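Local coordinates for putative secreted protein (Streptomyces sp. SirexAA-E, PDB 4PEY) that hydrolyses laminarin and laminarioligosaccharides as a family 55 exo-beta-1,3-glucanase, releasing glucose and laminaribiose, at residues 43-46 with 52-55; 353-358 with 422-427; 256-261 with 282-287; 133-138 with 395-400. The protein carries 1 engineered substitution. One frame throughout, in Å; residues are numbered along the deposited sequence. Where two conformers were deposited one is given.

The four contacts are spread over a fold which, as in family 55 glycoside hydrolases, consists of two parallel beta-helix domains joined in tandem. Contact 1 lies in the first domain, where a loop leads from helix 34-45 to strand 55-59; contact 2 lies in the second, beyond strands 348-352 and 419-423. Their centres are 37 Å apart. Contact 4 joins the two domains, and contact 3, 21 Å away between centres, probably does too, strand 255-259 pairing with strand 231-243. Along the sequence contact 1 closes first, contact 3 is nested within contact 4, and contacts 2 and 4 cross. Contact 4 thus ties the domains together near substrate-binding Gln-130; the others lie away from the known sites.

Contact 1: residues 43-46 with 52-55; sequences RKQE and TDRY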
loop_
_atom_site.group_PDB
_atom_site.type_symbol
_atom_site.label_atom_id
_atom_site.label_comp_id
_atom_site.label_asym_id
_atom_site.label_seq_id
_atom_site.Cartn_x
_atom_site.Cartn_y
_atom_site.Cartn_z
ATOM N N ARG A 43 5.487 20.963 -10.373
ATOM C CA ARG A 43 6.590 21.123 -11.326
ATOM C C ARG A 43 7.872 20.497 -10.780
ATOM O O ARG A 43 8.614 19.845 -11.517
ATOM C CB ARG A 43 6.830 22.601 -11.661
ATOM C CG ARG A 43 5.772 23.220 -12.573
ATOM C CD ARG A 43 6.241 24.546 -13.189
ATOM N NE ARG A 43 6.594 25.546 -12.181
ATOM C CZ ARG A 43 5.729 26.383 -11.613
ATOM N NH1 ARG A 43 6.148 27.259 -10.709
ATOM N NH2 ARG A 43 4.444 26.346 -11.948
ATOM N N LYS A 44 8.111 20.675 -9.483
ATOM C CA LYS A 44 9.291 20.102 -8.845
ATOM C C LYS A 44 9.192 18.588 -8.666
ATOM O O LYS A 44 10.209 17.897 -8.726
ATOM C CB LYS A 44 9.537 20.762 -7.484
ATOM C CG LYS A 44 10.021 22.196 -7.580
ATOM C CD LYS A 44 10.297 22.786 -6.205
ATOM C CE LYS A 44 9.034 22.874 -5.360
ATOM N NZ LYS A 44 9.271 23.620 -4.085
ATOM N N GLN A 45 7.978 18.074 -8.457
ATOM C CA GLN A 45 7.804 16.669 -8.070
ATOM C C GLN A 45 7.345 15.742 -9.192
ATOM O O GLN A 45 7.407 14.521 -9.045
ATOM C CB GLN A 45 6.807 16.558 -6.912
ATOM C CG GLN A 45 7.338 17.137 -5.609
ATOM C CD GLN A 45 8.708 16.581 -5.267
ATOM O OE1 GLN A 45 9.732 17.253 -5.425
ATOM N NE2 GLN A 45 8.739 15.340 -4.822
ATOM N N GLU A 46 6.896 16.323 -10.304
ATOM C CA GLU A 46 6.329 15.556 -11.413
ATOM C C GLU A 46 7.176 14.350 -11.843
ATOM O O GLU A 46 6.664 13.232 -11.951
ATOM C CB GLU A 46 6.108 16.473 -12.622
ATOM C CG GLU A 46 5.544 15.759 -13.836
ATOM C CD GLU A 46 5.269 16.703 -14.987
ATOM O OE1 GLU A 46 5.832 17.816 -15.004
ATOM O OE2 GLU A 46 4.490 16.333 -15.881
ATOM N N THR A 52 14.757 13.336 -2.697
ATOM C CA THR A 52 14.532 13.324 -1.257
ATOM C C THR A 52 13.535 14.386 -0.792
ATOM O O THR A 52 13.211 14.454 0.395
ATOM C CB THR A 52 15.855 13.506 -0.488
ATOM O OG1 THR A 52 16.540 14.670 -0.971
ATOM C CG2 THR A 52 16.755 12.278 -0.667
ATOM N N ASP A 53 13.018 15.193 -1.714
ATOM C CA ASP A 53 12.018 16.180 -1.324
ATOM C C ASP A 53 10.684 15.486 -1.013
ATOM O O ASP A 53 10.362 14.443 -1.587
ATOM C CB ASP A 53 11.851 17.250 -2.408
ATOM C CG ASP A 53 13.007 18.260 -2.420
ATOM O OD1 ASP A 53 13.776 18.327 -1.436
ATOM O OD2 ASP A 53 13.135 19.008 -3.404
ATOM N N ARG A 54 9.933 16.067 -0.076
ATOM C CA ARG A 54 8.681 15.504 0.437
ATOM C C ARG A 54 7.694 16.625 0.730
ATOM O O ARG A 54 8.081 17.636 1.313
ATOM C CB ARG A 54 8.924 14.707 1.728
ATOM C CG ARG A 54 9.870 13.520 1.603
ATOM C CD ARG A 54 9.228 12.424 0.776
ATOM N NE ARG A 54 9.984 11.171 0.807
ATOM C CZ ARG A 54 10.975 10.859 -0.027
ATOM N NH1 ARG A 54 11.374 11.723 -0.954
ATOM N NH2 ARG A 54 11.584 9.683 0.076
ATOM N N TYR A 55 6.420 16.436 0.380
ATOM C CA TYR A 55 5.415 17.482 0.584
ATOM C C TYR A 55 4.082 16.935 1.036
ATOM O O TYR A 55 3.593 15.947 0.470
ATOM C CB TYR A 55 5.172 18.277 -0.703
ATOM C CG TYR A 55 6.370 18.999 -1.245
ATOM C CD1 TYR A 55 7.229 18.375 -2.141
ATOM C CD2 TYR A 55 6.634 20.310 -0.882
ATOM C CE1 TYR A 55 8.322 19.029 -2.646
ATOM C CE2 TYR A 55 7.727 20.978 -1.387
ATOM C CZ TYR A 55 8.565 20.333 -2.269
ATOM O OH TYR A 55 9.658 20.993 -2.778
HETATM O O HOH W 1 11.302 13.980 -4.152
HETATM O O HOH W 2 11.159 19.519 -4.865
#
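Two bends direct the end of helix 34-45 onto Tyr-55. Lys-44 folds at chi3 (-64°), which carries NZ up to the phenol oxygen, while Gln-45 folds at chi2 (-51°) and brings its amide beside the other half of the ring. Lys-44 NZ donates to Tyr-55 OH over 3.0 Å, the two side chains meeting at about a right angle. Gln-45 CG lies 3.7 Å from Tyr-55 CE1; its amide is inclined 56° to the ring, and OE1 sits near the ring plane at the edge, 3.6 Å from CE1. Two waters complete the link: one accepts from Gln-45 NE2 and donates to Asp-53 O, and the other lies in the plane of the phenol, accepting from Tyr-55 OH and donating to Gln-45 OE1 and Asp-53 OD2. Gln-45 NE2 also bonds to Phe-73 O. A phenylalanine in place of Tyr-55 would probably leave Lys-44 NZ without its phenol acceptor and deprive the second water of a donor. The arrangement is a helix-to-strand connection: a short loop returns from the helix into strand 55-59, which pairs in parallel with strands 24-27 and 75-79 of the first beta-helix domain.

Contact 2: residues 353-358 with 422-427; sequences GSDGAS and HVKGDN
Asp-355 and Lys-424 reach for each other at a slant across the surface, and their charged ends are the sole close approach between residues 353-358 and 422-427. The carboxylate presents one oxygen: OD1 is 2.4 Å from Lys-424 NZ, a salt bridge with a hydrogen bond whose modelled length is doubtful, being too short to be taken at face value, although the opposite charges plainly face each other. Asp-355 sends CG anti to its own nitrogen (chi1 -173°), which brings the carboxylate over toward Lys-424. On the lysine side the chain is bent at chi3 (64°), and its near part packs within its own segment, where CG lies 3.6 Å above one face of the His-422 ring, displaced toward the rim.

The setting is the second parallel beta-helix domain, in which strands 348-352, 385-389 and 419-423 are successive neighbours of one parallel sheet; the salt bridge links the loop after strand 348-352 with the residue following strand 419-423, past the end of the strand between them. Asn-390, directly after that middle strand, accepts a weak hydrogen bond from Lys-424 NZ at OD1 and donates from ND2 to Gly-353 O.

Asp-355 occupies the second position of a type II beta turn running from Ser-354 to Ala-357, closed by Ala-357 N to Ser-354 O at 3.0 Å. Gly-356 follows it with phi 86°, a conformation in which a CB would collide with the preceding carbonyl oxygen. From Ser-354, the first residue of the turn, OG bonds to Asp-328 OD2.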
loop_
_atom_site.group_PDB
_atom_site.type_symbol
_atom_site.label_atom_id
_atom_site.label_comp_id
_atom_site.label_asym_id
_atom_site.label_seq_id
_atom_site.Cartn_x
_atom_site.Cartn_y
_atom_site.Cartn_z
ATOM N N GLY A 353 5.828 -7.318 16.341
ATOM C CA GLY A 353 5.878 -8.347 17.364
ATOM C C GLY A 353 7.229 -9.038 17.446
ATOM O O GLY A 353 8.029 -8.957 16.513
ATOM N N SER A 354 7.482 -9.718 18.562
ATOM C CA SER A 354 8.733 -10.451 18.757
ATOM C C SER A 354 8.680 -11.850 18.145
ATOM O O SER A 354 7.604 -12.397 17.925
ATOM C CB SER A 354 9.067 -10.558 20.249
ATOM O OG SER A 354 8.128 -11.382 20.920
ATOM N N ASP A 355 9.848 -12.430 17.882
ATOM C CA ASP A 355 9.917 -13.804 17.396
ATOM C C ASP A 355 9.273 -14.770 18.400
ATOM O O ASP A 355 9.642 -14.795 19.571
ATOM C CB ASP A 355 11.371 -14.198 17.135
ATOM C CG ASP A 355 11.503 -15.553 16.471
ATOM O OD1 ASP A 355 10.676 -15.878 15.590
ATOM O OD2 ASP A 355 12.437 -16.297 16.836
ATOM N N GLY A 356 8.297 -15.547 17.944
ATOM C CA GLY A 356 7.624 -16.504 18.806
ATOM C C GLY A 356 6.466 -15.927 19.599
ATOM O O GLY A 356 5.891 -16.617 20.445
ATOM N N ALA A 357 6.127 -14.669 19.316
ATOM C CA ALA A 357 5.031 -13.962 19.979
ATOM C C ALA A 357 3.755 -14.786 19.976
ATOM O O ALA A 357 3.297 -15.242 18.929
ATOM C CB ALA A 357 4.784 -12.621 19.305
ATOM N N SER A 358 3.159 -14.920 21.151
ATOM C CA SER A 358 2.191 -15.964 21.409
ATOM C C SER A 358 0.805 -15.471 21.875
ATOM O O SER A 358 -0.165 -16.238 21.905
ATOM C CB SER A 358 2.796 -16.912 22.454
ATOM O OG SER A 358 3.332 -16.190 23.577
ATOM N N HIS A 422 7.086 -11.992 5.550
ATOM C CA HIS A 422 6.978 -13.293 6.191
ATOM C C HIS A 422 5.972 -13.172 7.330
ATOM O O HIS A 422 6.222 -12.453 8.299
ATOM C CB HIS A 422 8.336 -13.771 6.710
ATOM C CG HIS A 422 8.320 -15.174 7.230
ATOM N ND1 HIS A 422 9.355 -15.715 7.965
ATOM C CD2 HIS A 422 7.388 -16.150 7.117
ATOM C CE1 HIS A 422 9.063 -16.967 8.274
ATOM N NE2 HIS A 422 7.876 -17.255 7.770
ATOM N N VAL A 423 4.824 -13.837 7.196
ATOM C CA VAL A 423 3.795 -13.803 8.240
ATOM C C VAL A 423 3.901 -15.042 9.117
ATOM O O VAL A 423 3.669 -16.165 8.658
ATOM C CB VAL A 423 2.364 -13.727 7.666
ATOM C CG1 VAL A 423 1.344 -13.716 8.811
ATOM C CG2 VAL A 423 2.195 -12.490 6.797
ATOM N N LYS A 424 4.245 -14.829 10.381
ATOM C CA LYS A 424 4.392 -15.935 11.330
ATOM C C LYS A 424 3.242 -15.975 12.338
ATOM O O LYS A 424 2.959 -17.016 12.929
ATOM C CB LYS A 424 5.740 -15.834 12.053
ATOM C CG LYS A 424 6.927 -16.030 11.105
ATOM C CD LYS A 424 8.216 -15.386 11.612
ATOM C CE LYS A 424 8.718 -15.997 12.893
ATOM N NZ LYS A 424 9.894 -15.218 13.423
ATOM N N GLY A 425 2.577 -14.841 12.527
ATOM C CA GLY A 425 1.450 -14.770 13.446
ATOM C C GLY A 425 0.199 -15.450 12.924
ATOM O O GLY A 425 0.061 -15.693 11.712
ATOM N N ASP A 426 -0.717 -15.739 13.849
ATOM C CA ASP A 426 -1.997 -16.377 13.546
ATOM C C ASP A 426 -3.092 -15.332 13.352
ATOM O O ASP A 426 -3.023 -14.245 13.934
ATOM C CB ASP A 426 -2.413 -17.340 14.672
ATOM C CG ASP A 426 -1.449 -18.498 14.851
ATOM O OD1 ASP A 426 -0.691 -18.809 13.908
ATOM O OD2 ASP A 426 -1.465 -19.110 15.942
ATOM N N ASN A 427 -4.104 -15.673 12.551
ATOM C CA ASN A 427 -5.262 -14.804 12.323
ATOM C C ASN A 427 -4.881 -13.442 11.750
ATOM O O ASN A 427 -5.528 -12.423 12.026
ATOM C CB ASN A 427 -6.060 -14.632 13.622
ATOM C CG ASN A 427 -6.406 -15.964 14.266
ATOM O OD1 ASN A 427 -6.845 -16.889 13.589
ATOM N ND2 ASN A 427 -6.188 -16.075 15.572
#

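Contact 3: residues 256-261 with 282-287; sequences ESLPLD and GLHLLF
One face of the His-284 imidazole receives the CD1 methyl of Leu-258. That carbon stands 3.8 Å from the ring centroid and 17° off the normal, which meets the geometry of a CH-pi contact; it is displaced toward the rim on the NE2 side, where Leu-258 CD1 to His-284 NE2 is 3.6 Å. The Leu-258 and His-284 side chains cross at about a right angle; the methyl lies over the face, but its CG-CD1 bond is strongly tilted from the ring normal. Phe-263 also meets the imidazole, the two ring planes inclined to each other. At the polar rim His-284 ND1 is hydrogen-bonded to the backbone N of Val-306, a bond that helps to fix the rotation of the ring under the leucine.

A second, purely apolar touch joins Leu-260 CD1 to Leu-286 CD2 at 3.8 Å. The two leucines share one shape, with CG anti to the nitrogen (chi1 -175° in both), and they too meet at about a right angle. At the far end Leu-283 CD2 approaches the backbone carbonyl of Asp-261, with 4.0 Å between CD2 and O. No hydrogen bond crosses between the segments.

The directions of residues 258-261 and 283-286 differ by 95°. Residues 256-259 belong to strand 255-259, which is antiparallel to strand 231-243, whereas strand 284-287 runs parallel to strands 263-266 and 306-309. Helix 272-280 ends in a Schellman motif at Gly-282, just ahead of strand 284-287, and its Ile-275 and Val-279 touch Leu-285.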
loop_
_atom_site.group_PDB
_atom_site.type_symbol
_atom_site.label_atom_id
_atom_site.label_comp_id
_atom_site.label_asym_id
_atom_site.label_seq_id
_atom_site.Cartn_x
_atom_site.Cartn_y
_atom_site.Cartn_z
ATOM N N GLU A 256 -12.014 7.862 18.207
ATOM C CA GLU A 256 -11.453 8.737 19.238
ATOM C C GLU A 256 -10.635 9.840 18.577
ATOM O O GLU A 256 -10.035 9.611 17.535
ATOM C CB GLU A 256 -10.573 7.921 20.203
ATOM C CG GLU A 256 -10.048 8.668 21.422
ATOM C CD GLU A 256 -8.939 7.905 22.150
ATOM O OE1 GLU A 256 -8.542 6.817 21.676
ATOM O OE2 GLU A 256 -8.467 8.393 23.200
ATOM N N SER A 257 -10.616 11.032 19.167
ATOM C CA SER A 257 -9.749 12.102 18.676
ATOM C C SER A 257 -8.602 12.356 19.644
ATOM O O SER A 257 -8.819 12.547 20.848
ATOM C CB SER A 257 -10.538 13.394 18.456
ATOM O OG SER A 257 -11.448 13.257 17.378
ATOM N N LEU A 258 -7.382 12.351 19.115
ATOM C CA LEU A 258 -6.189 12.631 19.911
ATOM C C LEU A 258 -5.667 14.030 19.609
ATOM O O LEU A 258 -5.359 14.332 18.461
ATOM C CB LEU A 258 -5.094 11.608 19.617
ATOM C CG LEU A 258 -5.407 10.142 19.906
ATOM C CD1 LEU A 258 -4.312 9.250 19.341
ATOM C CD2 LEU A 258 -5.563 9.929 21.411
ATOM N N PRO A 259 -5.568 14.891 20.631
ATOM C CA PRO A 259 -4.988 16.223 20.401
ATOM C C PRO A 259 -3.543 16.160 19.907
ATOM O O PRO A 259 -2.799 15.251 20.296
ATOM C CB PRO A 259 -5.051 16.880 21.786
ATOM C CG PRO A 259 -6.121 16.125 22.521
ATOM C CD PRO A 259 -6.019 14.712 22.022
ATOM N N LEU A 260 -3.155 17.122 19.072
ATOM C CA LEU A 260 -1.801 17.184 18.538
ATOM C C LEU A 260 -0.744 17.253 19.642
ATOM O O LEU A 260 0.384 16.791 19.449
ATOM C CB LEU A 260 -1.656 18.385 17.598
ATOM C CG LEU A 260 -0.320 18.526 16.862
ATOM C CD1 LEU A 260 -0.119 17.362 15.906
ATOM C CD2 LEU A 260 -0.248 19.853 16.117
ATOM N N ASP A 261 -1.091 17.811 20.800
ATOM C CA ASP A 261 -0.091 17.926 21.859
ATOM C C ASP A 261 0.200 16.569 22.512
ATOM O O ASP A 261 1.079 16.465 23.368
ATOM C CB ASP A 261 -0.488 18.997 22.904
ATOM C CG ASP A 261 -1.696 18.621 23.771
ATOM O OD1 ASP A 261 -2.153 17.465 23.789
ATOM O OD2 ASP A 261 -2.180 19.525 24.495
ATOM N N GLY A 282 4.936 8.281 26.540
ATOM C CA GLY A 282 3.500 8.266 26.316
ATOM C C GLY A 282 2.993 9.056 25.122
ATOM O O GLY A 282 1.782 9.144 24.907
ATOM N N LEU A 283 3.906 9.633 24.345
ATOM C CA LEU A 283 3.515 10.379 23.146
ATOM C C LEU A 283 3.324 9.473 21.939
ATOM O O LEU A 283 3.995 8.447 21.799
ATOM C CB LEU A 283 4.555 11.449 22.813
ATOM C CG LEU A 283 4.727 12.546 23.867
ATOM C CD1 LEU A 283 5.886 13.447 23.489
ATOM C CD2 LEU A 283 3.445 13.357 24.046
ATOM N N HIS A 284 2.401 9.867 21.071
ATOM C CA HIS A 284 2.286 9.267 19.753
ATOM C C HIS A 284 3.315 9.912 18.830
ATOM O O HIS A 284 4.052 10.807 19.252
ATOM C CB HIS A 284 0.866 9.444 19.220
ATOM C CG HIS A 284 -0.183 8.878 20.129
ATOM N ND1 HIS A 284 -0.607 7.568 20.045
ATOM C CD2 HIS A 284 -0.868 9.432 21.156
ATOM C CE1 HIS A 284 -1.523 7.347 20.971
ATOM N NE2 HIS A 284 -1.696 8.459 21.663
ATOM N N LEU A 285 3.383 9.444 17.585
ATOM C CA LEU A 285 4.371 9.944 16.628
ATOM C C LEU A 285 3.700 10.505 15.385
ATOM O O LEU A 285 2.891 9.825 14.760
ATOM C CB LEU A 285 5.343 8.829 16.219
ATOM C CG LEU A 285 6.198 8.241 17.350
ATOM C CD1 LEU A 285 7.013 7.061 16.842
ATOM C CD2 LEU A 285 7.115 9.298 17.962
ATOM N N LEU A 286 4.038 11.743 15.036
ATOM C CA LEU A 286 3.619 12.347 13.774
ATOM C C LEU A 286 4.855 12.684 12.962
ATOM O O LEU A 286 5.583 13.619 13.313
ATOM C CB LEU A 286 2.782 13.611 14.012
ATOM C CG LEU A 286 2.202 14.258 12.750
ATOM C CD1 LEU A 286 1.119 13.371 12.147
ATOM C CD2 LEU A 286 1.662 15.653 13.051
ATOM N N PHE A 287 5.109 11.920 11.896
ATOM C CA PHE A 287 6.275 12.166 11.057
ATOM C C PHE A 287 5.939 13.201 9.990
ATOM O O PHE A 287 5.178 12.931 9.056
ATOM C CB PHE A 287 6.782 10.872 10.394
ATOM C CG PHE A 287 7.376 9.881 11.357
ATOM C CD1 PHE A 287 6.563 9.017 12.072
ATOM C CD2 PHE A 287 8.753 9.808 11.541
ATOM C CE1 PHE A 287 7.111 8.096 12.955
ATOM C CE2 PHE A 287 9.299 8.897 12.425
ATOM C CZ PHE A 287 8.481 8.040 13.128
#

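Contact 4: residues 133-138 with 395-400; sequences PFRRMH and IIDHTW
Charge pairing leads: Arg-135 and Asp-397 come from opposite directions and form a long salt bridge, Arg-135 NH1 to Asp-397 OD2 at 3.4 Å. Its hydrogen bond is weak although nearly straight (164°), and the carboxylate stands almost upright to the guanidinium, their planes 84° apart. The arginine chain is fully extended from CG to NE, which carries the guanidinium across to residues 395-400. A second weak bond, bent, runs from the guanidinium to the main chain, Arg-135 NH2 to Asp-397 O at 3.2 Å, the oxygen lying in the guanidinium plane at its edge. Asp-370, outside both segments, bridges the two: OD2 pairs with Arg-135 NE and OD1 with His-398 ND1, while Asp-397 also holds Arg-178 and Tyr-157.

Apolar packing completes the contact. Pro-133 CD lies in the plane of the His-398 ring at its edge, 3.8 Å from CE1, and Pro-133 CB is 3.7 Å from ND1. The His-398 side chain is about 6 Å from that of substrate-binding Gln-130. A leucine in place of Arg-135 would probably leave Asp-397 and Asp-370 each short of one positive partner in this buried site.

The chain turns a corner at His-398 between strands 395-397 and 399-403, both alongside strand 367-375 in the second beta-helix domain. Across the contact, strand 134-135 runs between strands 110-113 and 157-159 of the first domain.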
loop_
_atom_site.group_PDB
_atom_site.type_symbol
_atom_site.label_atom_id
_atom_site.label_comp_id
_atom_site.label_asym_id
_atom_site.label_seq_id
_atom_site.Cartn_x
_atom_site.Cartn_y
_atom_site.Cartn_z
ATOM N N PRO A 133 -2.449 5.471 -2.454
ATOM C CA PRO A 133 -3.779 5.252 -1.876
ATOM C C PRO A 133 -4.761 6.407 -2.052
ATOM O O PRO A 133 -4.394 7.582 -2.074
ATOM C CB PRO A 133 -3.474 5.038 -0.387
ATOM C CG PRO A 133 -2.197 5.795 -0.162
ATOM C CD PRO A 133 -1.403 5.548 -1.415
ATOM N N PHE A 134 -6.030 6.026 -2.140
ATOM C CA PHE A 134 -7.162 6.918 -2.350
ATOM C C PHE A 134 -8.166 6.528 -1.256
ATOM O O PHE A 134 -8.868 5.516 -1.384
ATOM C CB PHE A 134 -7.699 6.703 -3.773
ATOM C CG PHE A 134 -8.644 7.765 -4.293
ATOM C CD1 PHE A 134 -8.158 8.886 -4.952
ATOM C CD2 PHE A 134 -10.023 7.581 -4.229
ATOM C CE1 PHE A 134 -9.020 9.845 -5.486
ATOM C CE2 PHE A 134 -10.892 8.530 -4.771
ATOM C CZ PHE A 134 -10.384 9.667 -5.390
ATOM N N ARG A 135 -8.185 7.290 -0.159
ATOM C CA ARG A 135 -8.967 6.943 1.039
ATOM C C ARG A 135 -9.951 8.021 1.461
ATOM O O ARG A 135 -9.638 9.201 1.385
ATOM C CB ARG A 135 -8.050 6.692 2.241
ATOM C CG ARG A 135 -7.143 5.480 2.163
ATOM C CD ARG A 135 -6.264 5.415 3.418
ATOM N NE ARG A 135 -5.306 4.308 3.384
ATOM C CZ ARG A 135 -5.552 3.068 3.795
ATOM N NH1 ARG A 135 -6.751 2.741 4.278
ATOM N NH2 ARG A 135 -4.594 2.146 3.703
ATOM N N ARG A 136 -11.121 7.612 1.941
ATOM C CA ARG A 136 -12.074 8.550 2.544
ATOM C C ARG A 136 -12.354 9.715 1.594
ATOM O O ARG A 136 -12.392 10.875 2.000
ATOM C CB ARG A 136 -11.545 9.060 3.901
ATOM C CG ARG A 136 -12.608 9.566 4.873
ATOM C CD ARG A 136 -11.961 10.149 6.140
ATOM N NE ARG A 136 -12.940 10.653 7.105
ATOM C CZ ARG A 136 -13.535 9.900 8.022
ATOM N NH1 ARG A 136 -14.411 10.438 8.862
ATOM N NH2 ARG A 136 -13.253 8.608 8.098
ATOM N N MET A 137 -12.556 9.389 0.320
ATOM C CA MET A 137 -12.838 10.390 -0.703
ATOM C C MET A 137 -14.305 10.348 -1.101
ATOM O O MET A 137 -14.912 9.273 -1.144
ATOM C CB MET A 137 -11.966 10.151 -1.946
ATOM C CG MET A 137 -10.467 10.238 -1.674
ATOM S SD MET A 137 -9.872 11.910 -1.317
ATOM C CE MET A 137 -10.034 12.700 -2.920
ATOM N N HIS A 138 -14.866 11.509 -1.434
ATOM C CA HIS A 138 -16.189 11.560 -2.042
ATOM C C HIS A 138 -16.079 12.184 -3.421
ATOM O O HIS A 138 -15.882 13.392 -3.535
ATOM C CB HIS A 138 -17.188 12.362 -1.200
ATOM C CG HIS A 138 -18.579 12.341 -1.759
ATOM N ND1 HIS A 138 -19.525 13.299 -1.456
ATOM C CD2 HIS A 138 -19.173 11.487 -2.628
ATOM C CE1 HIS A 138 -20.650 13.020 -2.096
ATOM N NE2 HIS A 138 -20.458 11.931 -2.823
ATOM N N ILE A 395 -3.433 -6.593 11.228
ATOM C CA ILE A 395 -4.037 -6.213 9.954
ATOM C C ILE A 395 -3.025 -5.490 9.089
ATOM O O ILE A 395 -2.421 -4.510 9.527
ATOM C CB ILE A 395 -5.264 -5.286 10.135
ATOM C CG1 ILE A 395 -6.340 -5.960 10.986
ATOM C CG2 ILE A 395 -5.841 -4.870 8.774
ATOM C CD1 ILE A 395 -7.437 -5.006 11.436
ATOM N N ILE A 396 -2.827 -5.987 7.872
ATOM C CA ILE A 396 -1.992 -5.318 6.887
ATOM C C ILE A 396 -2.923 -4.784 5.813
ATOM O O ILE A 396 -3.403 -5.545 4.972
ATOM C CB ILE A 396 -0.954 -6.269 6.257
ATOM C CG1 ILE A 396 -0.187 -7.029 7.343
ATOM C CG2 ILE A 396 -0.005 -5.496 5.345
ATOM C CD1 ILE A 396 0.618 -6.144 8.246
ATOM N N ASP A 397 -3.214 -3.491 5.866
ATOM C CA ASP A 397 -4.219 -2.901 4.984
ATOM C C ASP A 397 -3.574 -1.856 4.082
ATOM O O ASP A 397 -3.424 -0.694 4.459
ATOM C CB ASP A 397 -5.367 -2.321 5.828
ATOM C CG ASP A 397 -6.354 -1.511 5.011
ATOM O OD1 ASP A 397 -6.769 -1.976 3.928
ATOM O OD2 ASP A 397 -6.724 -0.405 5.465
ATOM N N HIS A 398 -3.220 -2.320 2.883
ATOM C CA HIS A 398 -2.405 -1.638 1.865
ATOM C C HIS A 398 -0.925 -1.535 2.202
ATOM O O HIS A 398 -0.485 -0.674 2.974
ATOM C CB HIS A 398 -2.911 -0.238 1.535
ATOM C CG HIS A 398 -2.354 0.283 0.246
ATOM N ND1 HIS A 398 -2.175 1.625 -0.015
ATOM C CD2 HIS A 398 -1.929 -0.380 -0.857
ATOM C CE1 HIS A 398 -1.671 1.766 -1.232
ATOM N NE2 HIS A 398 -1.510 0.568 -1.761
ATOM N N THR A 399 -0.157 -2.436 1.605
ATOM C CA THR A 399 1.290 -2.329 1.635
ATOM C C THR A 399 1.833 -2.552 0.225
ATOM O O THR A 399 1.223 -3.253 -0.578
ATOM C CB THR A 399 1.917 -3.336 2.633
ATOM O OG1 THR A 399 3.310 -3.064 2.769
ATOM C CG2 THR A 399 1.739 -4.758 2.172
ATOM N N TRP A 400 2.949 -1.891 -0.080
ATOM C CA TRP A 400 3.741 -2.177 -1.271
ATOM C C TRP A 400 5.144 -2.426 -0.789
ATOM O O TRP A 400 5.796 -1.514 -0.267
ATOM C CB TRP A 400 3.737 -1.025 -2.279
ATOM C CG TRP A 400 4.412 -1.318 -3.631
ATOM C CD1 TRP A 400 4.412 -2.500 -4.327
ATOM C CD2 TRP A 400 5.159 -0.384 -4.437
ATOM N NE1 TRP A 400 5.104 -2.352 -5.522
ATOM C CE2 TRP A 400 5.564 -1.062 -5.609
ATOM C CE3 TRP A 400 5.506 0.963 -4.284
ATOM C CZ2 TRP A 400 6.295 -0.435 -6.617
ATOM C CZ3 TRP A 400 6.246 1.585 -5.290
ATOM C CH2 TRP A 400 6.645 0.880 -6.430
#